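Hemolysin (Streptococcus suis, PDB 3HVN) belongs to the cholesterol-dependent cytolysins and probably lyses host cells by inserting into cholesterol-containing membranes as an oligomeric pore. Local coordinates at residues I123-L128 with P242-F246; N175-L180 with F227-Y231. The protein carries 1 engineered substitution. All coordinates share one frame; numbering follows the deposited sequence.

Contact 1: I123-L128 with P242-F246; sequences IARGDL and PSKLF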
# COMPACT_ATOMS: atom_id res chain seq x y z
N ILE A 123 32.30 -19.52 14.59
CA ILE A 123 33.57 -19.47 15.29
C ILE A 123 33.33 -19.59 16.80
O ILE A 123 32.20 -19.51 17.26
CB ILE A 123 34.32 -18.15 15.00
CG1 ILE A 123 35.79 -18.26 15.41
CG2 ILE A 123 33.64 -16.99 15.70
CD1 ILE A 123 36.56 -16.97 15.26
N ALA A 124 34.41 -19.79 17.55
CA ALA A 124 34.32 -19.85 19.01
C ALA A 124 33.61 -18.60 19.53
O ALA A 124 34.16 -17.50 19.49
CB ALA A 124 35.70 -19.97 19.62
N ARG A 125 32.39 -18.78 20.02
CA ARG A 125 31.56 -17.66 20.45
C ARG A 125 31.78 -17.30 21.92
O ARG A 125 31.99 -18.17 22.76
CB ARG A 125 30.09 -17.97 20.20
CG ARG A 125 29.73 -18.19 18.74
CD ARG A 125 30.10 -16.99 17.90
NE ARG A 125 29.65 -15.74 18.51
CZ ARG A 125 28.41 -15.26 18.39
NH1 ARG A 125 27.50 -15.92 17.69
NH2 ARG A 125 28.09 -14.12 18.98
N GLY A 126 31.72 -16.00 22.21
CA GLY A 126 31.85 -15.53 23.58
C GLY A 126 30.51 -15.48 24.28
O GLY A 126 29.51 -15.04 23.70
N ASP A 127 30.47 -15.94 25.52
CA ASP A 127 29.24 -15.97 26.30
C ASP A 127 28.56 -14.61 26.30
O ASP A 127 29.19 -13.59 26.57
CB ASP A 127 29.53 -16.41 27.74
CG ASP A 127 30.23 -17.75 27.81
OD1 ASP A 127 30.31 -18.44 26.77
OD2 ASP A 127 30.71 -18.12 28.91
N LEU A 128 27.26 -14.60 25.99
CA LEU A 128 26.51 -13.35 25.92
C LEU A 128 25.14 -13.45 26.59
O LEU A 128 24.58 -14.54 26.71
CB LEU A 128 26.38 -12.87 24.47
CG LEU A 128 26.19 -13.93 23.39
CD1 LEU A 128 24.90 -14.71 23.58
CD2 LEU A 128 26.23 -13.30 22.01
N PRO A 242 34.28 -6.19 21.17
CA PRO A 242 34.40 -7.32 20.24
C PRO A 242 35.04 -8.51 20.94
O PRO A 242 34.69 -9.66 20.66
CB PRO A 242 35.34 -6.78 19.16
CG PRO A 242 35.12 -5.30 19.19
CD PRO A 242 34.86 -4.95 20.62
N SER A 243 35.96 -8.24 21.85
CA SER A 243 36.58 -9.28 22.66
C SER A 243 35.52 -9.95 23.52
O SER A 243 35.49 -11.18 23.64
CB SER A 243 37.68 -8.69 23.54
OG SER A 243 37.17 -7.68 24.39
N LYS A 244 34.66 -9.14 24.13
CA LYS A 244 33.54 -9.67 24.91
C LYS A 244 32.63 -10.50 24.02
O LYS A 244 32.05 -11.49 24.47
CB LYS A 244 32.75 -8.53 25.55
CG LYS A 244 31.47 -8.98 26.25
CD LYS A 244 30.55 -7.82 26.56
CE LYS A 244 29.22 -8.30 27.09
NZ LYS A 244 28.25 -7.18 27.27
N LEU A 245 32.52 -10.10 22.76
CA LEU A 245 31.70 -10.83 21.80
C LEU A 245 32.31 -12.20 21.48
O LEU A 245 31.72 -13.24 21.77
CB LEU A 245 31.50 -10.02 20.52
CG LEU A 245 30.50 -10.59 19.52
CD1 LEU A 245 29.14 -10.79 20.17
CD2 LEU A 245 30.38 -9.68 18.30
N PHE A 246 33.49 -12.18 20.87
CA PHE A 246 34.18 -13.42 20.52
C PHE A 246 34.49 -14.26 21.75
O PHE A 246 34.59 -15.49 21.67
CB PHE A 246 35.47 -13.12 19.76
CG PHE A 246 35.25 -12.58 18.37
CD1 PHE A 246 35.28 -11.22 18.13
CD2 PHE A 246 35.01 -13.44 17.31
CE1 PHE A 246 35.08 -10.72 16.86
CE2 PHE A 246 34.81 -12.95 16.04
CZ PHE A 246 34.84 -11.58 15.81
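Gly126, Leu245 and Phe246 bring a loop against the C-terminal end of a short helix. The site lies at one end of the elongated rod of a cholesterol-dependent cytolysin, its centre about 42 Å from the centre of the chain. The loop leads from helix 111-114 into strand 128-133. Helix 242-245 follows the long strand 221-236.

The tight part is backbone against backbone. Gly126 meets Phe246 with their CA atoms 4.4 Å apart. Gly126 packs its backbone against the helix end, beside the carbonyl groups of Lys244 and Leu245. Gly126 N gives a weak hydrogen bond to Leu245 O (2.8 Å), bent to 123° at the hydrogen. The bond that closes the helical turn, Phe246 N to Pro242 O, lies within the second segment.

Side chains pack beside this backbone contact. Leu245 holds CG opposite its own backbone N (chi1 -172°), and its CD1 reaches the edge of the Arg125 guanidinium. The two side chains lie alongside each other and point the same way. Arg125 NH1 is hydrogen-bonded to Gly104 O. Leu106, on strand 106-108, touches Ile123, Arg125 and Phe246.

The outer side is looser. Ala124 and Asp127 are exposed, and the long Lys244 side chain makes no close contact with the loop. Asp127 points away from the helix, and its OD1 accepts a hydrogen bond from Ser148 N. On the inner side, Ile123 CG2 meets the edge of the Phe246 ring at CD2, 4.1 Å away.

Contact 2: N175-L180 with F227-Y231; sequences NTQAEL and FKQIY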
# COMPACT_ATOMS: atom_id res chain seq x y z
N ASN A 175 -1.81 -13.35 23.85
CA ASN A 175 -1.34 -12.44 24.89
C ASN A 175 -1.84 -11.01 24.69
O ASN A 175 -1.13 -10.17 24.12
CB ASN A 175 0.19 -12.46 24.97
CG ASN A 175 0.85 -12.27 23.62
OD1 ASN A 175 0.58 -13.01 22.68
ND2 ASN A 175 1.74 -11.29 23.53
N THR A 176 -3.05 -10.74 25.15
CA THR A 176 -3.66 -9.42 25.03
C THR A 176 -3.61 -8.91 23.60
O THR A 176 -4.35 -9.38 22.74
CB THR A 176 -2.97 -8.40 25.97
OG1 THR A 176 -2.79 -8.98 27.26
CG2 THR A 176 -3.82 -7.14 26.09
N GLN A 177 -2.73 -7.95 23.34
CA GLN A 177 -2.59 -7.38 22.01
C GLN A 177 -1.13 -7.39 21.56
O GLN A 177 -0.38 -6.45 21.84
CB GLN A 177 -3.15 -5.95 21.96
CG GLN A 177 -3.13 -5.33 20.58
CD GLN A 177 -3.74 -3.94 20.56
OE1 GLN A 177 -4.08 -3.38 21.60
NE2 GLN A 177 -3.88 -3.37 19.37
N ALA A 178 -0.74 -8.45 20.86
CA ALA A 178 0.61 -8.56 20.32
C ALA A 178 0.94 -7.34 19.47
O ALA A 178 0.03 -6.67 18.97
CB ALA A 178 0.73 -9.83 19.49
N GLU A 179 2.22 -7.04 19.31
CA GLU A 179 2.61 -5.83 18.58
C GLU A 179 2.26 -5.93 17.10
O GLU A 179 2.81 -6.75 16.37
CB GLU A 179 4.10 -5.53 18.77
CG GLU A 179 4.43 -4.76 20.03
CD GLU A 179 4.12 -3.28 19.92
OE1 GLU A 179 3.91 -2.81 18.78
OE2 GLU A 179 4.10 -2.59 20.96
N LEU A 180 1.34 -5.07 16.67
CA LEU A 180 0.90 -5.05 15.28
C LEU A 180 1.80 -4.16 14.43
O LEU A 180 1.79 -2.94 14.56
CB LEU A 180 -0.54 -4.55 15.19
CG LEU A 180 -1.59 -5.28 16.02
CD1 LEU A 180 -2.95 -4.63 15.87
CD2 LEU A 180 -1.65 -6.75 15.64
N PHE A 227 1.26 -7.42 7.21
CA PHE A 227 0.69 -7.45 8.55
C PHE A 227 1.52 -8.35 9.45
O PHE A 227 1.44 -9.58 9.39
CB PHE A 227 -0.76 -7.95 8.50
CG PHE A 227 -1.45 -7.91 9.83
CD1 PHE A 227 -1.53 -9.04 10.63
CD2 PHE A 227 -2.03 -6.74 10.30
CE1 PHE A 227 -2.16 -9.01 11.85
CE2 PHE A 227 -2.67 -6.69 11.52
CZ PHE A 227 -2.73 -7.83 12.30
N LYS A 228 2.35 -7.72 10.28
CA LYS A 228 3.13 -8.45 11.27
C LYS A 228 2.44 -8.42 12.62
O LYS A 228 1.82 -7.42 12.99
CB LYS A 228 4.55 -7.88 11.37
CG LYS A 228 5.54 -8.51 10.40
CD LYS A 228 6.93 -7.90 10.54
CE LYS A 228 7.12 -6.74 9.57
NZ LYS A 228 6.02 -5.74 9.65
N GLN A 229 2.53 -9.52 13.34
CA GLN A 229 1.89 -9.66 14.64
C GLN A 229 2.89 -10.24 15.62
O GLN A 229 2.91 -11.45 15.85
CB GLN A 229 0.66 -10.56 14.53
CG GLN A 229 -0.10 -10.76 15.82
CD GLN A 229 -1.28 -11.69 15.66
OE1 GLN A 229 -1.62 -12.10 14.54
NE2 GLN A 229 -1.92 -12.05 16.77
N ILE A 230 3.73 -9.39 16.19
CA ILE A 230 4.80 -9.86 17.06
C ILE A 230 4.28 -10.26 18.43
O ILE A 230 3.60 -9.48 19.11
CB ILE A 230 5.96 -8.84 17.18
CG1 ILE A 230 7.30 -9.55 17.04
CG2 ILE A 230 5.90 -8.10 18.51
CD1 ILE A 230 7.41 -10.37 15.78
N TYR A 231 4.58 -11.50 18.82
CA TYR A 231 4.23 -12.01 20.13
C TYR A 231 5.31 -11.67 21.14
O TYR A 231 5.02 -11.25 22.26
CB TYR A 231 4.02 -13.53 20.08
CG TYR A 231 2.79 -13.97 19.32
CD1 TYR A 231 2.91 -14.68 18.13
CD2 TYR A 231 1.52 -13.67 19.78
CE1 TYR A 231 1.79 -15.08 17.43
CE2 TYR A 231 0.40 -14.06 19.09
CZ TYR A 231 0.53 -14.77 17.91
OH TYR A 231 -0.58 -15.17 17.22
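Asn175 has CG between its backbone N and carbonyl carbon (chi1 50°), which turns the amide toward Tyr231. OD1 of Asn175 lies at the ring edge, near its plane and next to CD2. Amide and ring planes are 48° apart.

Ala178 CB points into the same corner and sits 3.9 Å from Tyr231 CD2. Beyond it the strands pair. Glu179 and Ile230 form an antiparallel hydrogen-bonded pair. Glu179 N donates a hydrogen bond to Ile230 O (2.8 Å). Ile230 N donates one back to Glu179 O (2.8 Å), and this second bond is the straighter, with 151° at the hydrogen. Leu180 and Gln229 follow as a non-hydrogen-bonded pair. On their face Leu180 CD2 reaches Phe227 CZ (3.7 Å) and Gln229 CG.

The polar ends reach other partners. Lys228 makes a salt bridge with Asp183, and both Gln229 NE2 and Tyr231 OH hydrogen-bond to Ala350 O.

Strand 276-284 pairs with strand 221-236 as well. At Tyr231 the chain turns a corner. Here strand 179-186 begins to pair, antiparallel, with strand 221-236 in the large curled sheet of the cholesterol-dependent cytolysin fold.

In the fold
From the N terminus, the chain passes helix 111-114 and enters loop 123-128, the first half of contact 1. It then runs through strands 128-133 and 142-146 and helix 151-166 to 175-180, which opens contact 2. Strand 179-186, three helices and strand 221-236 follow, and residues 227-231 close contact 2 after 46 intervening residues. The chain continues to helix 242-245, where contact 1 closes around the whole excursion. Contact 2 is therefore the inner loop and contact 1 the outer one; they do not cross. Their centres are 32 Å apart. Contact 2 joins two sheet strands, and contact 1 ties a loop to the helix beyond strand 221-236.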